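Putative metal binding protein (Coccidioides immitis, PDB 3CVG) is of unknown function but probably binds a ligand, perhaps a metal ion, in the manner of periplasmic binding proteins. Local coordinates at residues 19-31 against 71-83. Numbering follows the deposited sequence.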
# COMPACT_ATOMS: atom_id res chain seq x y z
N PRO A 19 9.84 21.79 18.65
CA PRO A 19 10.00 20.53 19.39
C PRO A 19 9.30 19.36 18.69
O PRO A 19 8.13 19.47 18.29
CB PRO A 19 9.37 20.86 20.74
CG PRO A 19 8.22 21.73 20.34
CD PRO A 19 8.84 22.65 19.29
N VAL A 20 10.01 18.25 18.53
CA VAL A 20 9.45 17.07 17.89
C VAL A 20 8.94 16.11 18.97
O VAL A 20 9.70 15.68 19.83
CB VAL A 20 10.51 16.33 17.04
CG1 VAL A 20 9.94 15.02 16.53
CG2 VAL A 20 10.94 17.20 15.87
N GLN A 21 7.65 15.79 18.93
CA GLN A 21 7.08 14.89 19.92
C GLN A 21 6.28 13.73 19.34
O GLN A 21 5.43 13.15 20.02
CB GLN A 21 6.19 15.67 20.89
CG GLN A 21 6.93 16.72 21.69
CD GLN A 21 6.05 17.37 22.74
OE1 GLN A 21 4.99 17.91 22.43
NE2 GLN A 21 6.49 17.31 24.00
N LEU A 22 6.55 13.39 18.08
CA LEU A 22 5.86 12.29 17.41
C LEU A 22 6.56 11.93 16.11
O LEU A 22 6.57 12.71 15.15
CB LEU A 22 4.39 12.65 17.13
CG LEU A 22 3.54 11.58 16.42
CD1 LEU A 22 3.58 10.29 17.21
CD2 LEU A 22 2.11 12.07 16.27
N ARG A 23 7.15 10.74 16.08
CA ARG A 23 7.86 10.24 14.90
C ARG A 23 7.09 9.05 14.33
O ARG A 23 6.83 8.07 15.04
CB ARG A 23 9.27 9.82 15.29
CG ARG A 23 10.11 10.94 15.88
CD ARG A 23 11.30 10.36 16.62
NE ARG A 23 10.86 9.55 17.75
CZ ARG A 23 11.61 8.64 18.36
NH1 ARG A 23 12.85 8.41 17.95
NH2 ARG A 23 11.12 7.94 19.38
N ILE A 24 6.74 9.14 13.05
CA ILE A 24 5.98 8.09 12.38
C ILE A 24 6.74 7.46 11.22
O ILE A 24 7.23 8.17 10.34
CB ILE A 24 4.65 8.63 11.82
CG1 ILE A 24 3.92 9.45 12.88
CG2 ILE A 24 3.77 7.48 11.36
CD1 ILE A 24 2.72 10.22 12.33
N GLY A 25 6.82 6.14 11.21
CA GLY A 25 7.49 5.44 10.13
C GLY A 25 6.43 4.87 9.21
O GLY A 25 5.51 4.19 9.66
N ASN A 26 6.54 5.16 7.92
CA ASN A 26 5.56 4.67 6.96
C ASN A 26 6.09 4.80 5.55
O ASN A 26 7.10 5.46 5.32
CB ASN A 26 4.25 5.45 7.09
CG ASN A 26 3.21 5.03 6.06
OD1 ASN A 26 2.82 3.86 5.99
ND2 ASN A 26 2.77 5.98 5.24
N GLY A 27 5.40 4.17 4.61
CA GLY A 27 5.83 4.25 3.23
C GLY A 27 4.85 4.99 2.33
O GLY A 27 5.00 6.18 2.08
N GLY A 28 3.84 4.27 1.87
CA GLY A 28 2.85 4.82 0.96
C GLY A 28 1.99 6.01 1.36
O GLY A 28 1.79 6.92 0.56
N ALA A 29 1.47 6.00 2.58
CA ALA A 29 0.61 7.08 3.04
C ALA A 29 1.36 8.41 3.16
O ALA A 29 0.79 9.47 2.95
CB ALA A 29 -0.02 6.72 4.37
N GLY A 30 2.64 8.35 3.51
CA GLY A 30 3.39 9.59 3.61
C GLY A 30 3.68 10.08 2.21
O GLY A 30 3.63 11.28 1.92
N GLN A 31 3.96 9.12 1.33
CA GLN A 31 4.27 9.37 -0.07
C GLN A 31 3.05 9.91 -0.83
O GLN A 31 3.19 10.55 -1.87
CB GLN A 31 4.75 8.06 -0.71
CG GLN A 31 5.23 8.15 -2.14
CD GLN A 31 5.66 6.80 -2.69
OE1 GLN A 31 6.30 6.72 -3.75
NE2 GLN A 31 5.32 5.73 -1.98
N LYS A 71 11.49 -1.03 16.94
CA LYS A 71 12.31 -1.87 17.80
C LYS A 71 13.50 -1.10 18.36
O LYS A 71 13.82 -1.22 19.54
CB LYS A 71 12.81 -3.09 17.04
CG LYS A 71 13.59 -4.06 17.90
CD LYS A 71 13.75 -5.40 17.20
CE LYS A 71 14.31 -6.47 18.14
NZ LYS A 71 15.70 -6.16 18.57
N ASP A 72 14.16 -0.33 17.51
CA ASP A 72 15.33 0.44 17.92
C ASP A 72 14.94 1.85 18.37
O ASP A 72 15.79 2.71 18.54
CB ASP A 72 16.34 0.51 16.78
CG ASP A 72 16.73 -0.87 16.26
OD1 ASP A 72 17.05 -1.75 17.08
OD2 ASP A 72 16.72 -1.06 15.02
N GLY A 73 13.64 2.06 18.55
CA GLY A 73 13.15 3.36 18.99
C GLY A 73 13.42 4.54 18.08
O GLY A 73 13.49 5.68 18.55
N ILE A 74 13.58 4.30 16.78
CA ILE A 74 13.83 5.39 15.85
C ILE A 74 12.54 6.18 15.63
O ILE A 74 12.57 7.39 15.43
CB ILE A 74 14.35 4.87 14.49
CG1 ILE A 74 15.64 4.07 14.70
CG2 ILE A 74 14.59 6.05 13.55
CD1 ILE A 74 16.76 4.84 15.36
N VAL A 75 11.42 5.47 15.66
CA VAL A 75 10.11 6.10 15.50
C VAL A 75 9.23 5.69 16.67
O VAL A 75 9.53 4.74 17.39
CB VAL A 75 9.43 5.69 14.18
CG1 VAL A 75 10.28 6.13 13.00
CG2 VAL A 75 9.20 4.18 14.15
N ASP A 76 8.13 6.42 16.87
CA ASP A 76 7.21 6.14 17.97
C ASP A 76 6.05 5.27 17.51
O ASP A 76 5.56 4.41 18.26
CB ASP A 76 6.67 7.46 18.53
CG ASP A 76 7.78 8.39 18.95
OD1 ASP A 76 8.51 8.05 19.90
OD2 ASP A 76 7.91 9.46 18.32
N VAL A 77 5.61 5.49 16.29
CA VAL A 77 4.51 4.73 15.72
C VAL A 77 4.85 4.36 14.29
O VAL A 77 5.79 4.89 13.70
CB VAL A 77 3.19 5.53 15.74
CG1 VAL A 77 2.71 5.69 17.16
CG2 VAL A 77 3.39 6.88 15.08
N GLY A 78 4.07 3.45 13.73
CA GLY A 78 4.30 3.04 12.36
C GLY A 78 3.02 2.57 11.72
O GLY A 78 2.25 1.81 12.31
N ILE A 79 2.76 3.04 10.51
CA ILE A 79 1.58 2.61 9.78
C ILE A 79 2.12 1.51 8.88
O ILE A 79 2.97 1.75 8.02
CB ILE A 79 0.97 3.75 8.95
CG1 ILE A 79 0.54 4.88 9.89
CG2 ILE A 79 -0.23 3.23 8.17
CD1 ILE A 79 -0.13 6.04 9.18
N THR A 80 1.64 0.30 9.11
CA THR A 80 2.11 -0.85 8.36
C THR A 80 1.04 -1.49 7.49
O THR A 80 -0.16 -1.20 7.63
CB THR A 80 2.69 -1.88 9.34
OG1 THR A 80 1.72 -2.18 10.36
CG2 THR A 80 3.93 -1.32 10.01
N TYR A 81 1.47 -2.36 6.59
CA TYR A 81 0.58 -3.04 5.66
C TYR A 81 0.72 -4.56 5.69
O TYR A 81 0.64 -5.21 4.64
CB TYR A 81 0.86 -2.54 4.25
CG TYR A 81 0.85 -1.03 4.12
CD1 TYR A 81 -0.31 -0.35 3.77
CD2 TYR A 81 2.01 -0.29 4.35
CE1 TYR A 81 -0.31 1.04 3.63
CE2 TYR A 81 2.02 1.10 4.22
CZ TYR A 81 0.86 1.75 3.85
OH TYR A 81 0.87 3.11 3.68
N SER A 82 0.92 -5.13 6.87
CA SER A 82 1.05 -6.58 6.98
C SER A 82 0.53 -7.11 8.32
O SER A 82 1.26 -7.11 9.31
CB SER A 82 2.51 -7.01 6.79
OG SER A 82 2.66 -8.41 6.94
N PRO A 83 -0.74 -7.54 8.37
CA PRO A 83 -1.32 -8.06 9.61
C PRO A 83 -0.46 -9.12 10.31
O PRO A 83 -0.35 -9.13 11.54
CB PRO A 83 -2.67 -8.61 9.15
CG PRO A 83 -3.07 -7.63 8.09
CD PRO A 83 -1.77 -7.43 7.31
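G73 O receives R23 NH1 at 2.9 Å where two parallel strands, 20-26 and 77-80, begin to pair in the sheet of one lobe of a periplasmic-binding-protein fold. G73, at positive phi, is the C-prime residue of the Schellman motif that ends helix 63-71, and its carbonyl meets the guanidinium. I74 O and the V75 backbone lie over one face of that group. D76, in the loop just before strand 77-80, turns its carboxylate to R23: OD2 takes R23 N at 2.7 Å through its anti lone pair and R23 NE at 3.0 Å from above the carboxylate plane; the position of D76 OD1, and with it the salt bridge to R23 NH2, is less certain. The R23 chain bends at chi3 (-63°), which brings NE to D76 OD2 and NH1 to G73 O. R23 O in turn accepts both D76 N and V77 N. The ladder continues with G25 N to V77 O and I79 N to G25 O. V77 and I24 share the face covered by helix 248-259, where V77 CG2 sits tightly against I24 CG1 at 3.4 Å. Beyond I79, Y81 reaches the start of helix 28-32, where G28 lies about 7 Å from the bound calcium ion; Y81 OH accepts A29 N at 3.1 Å, near the ring plane.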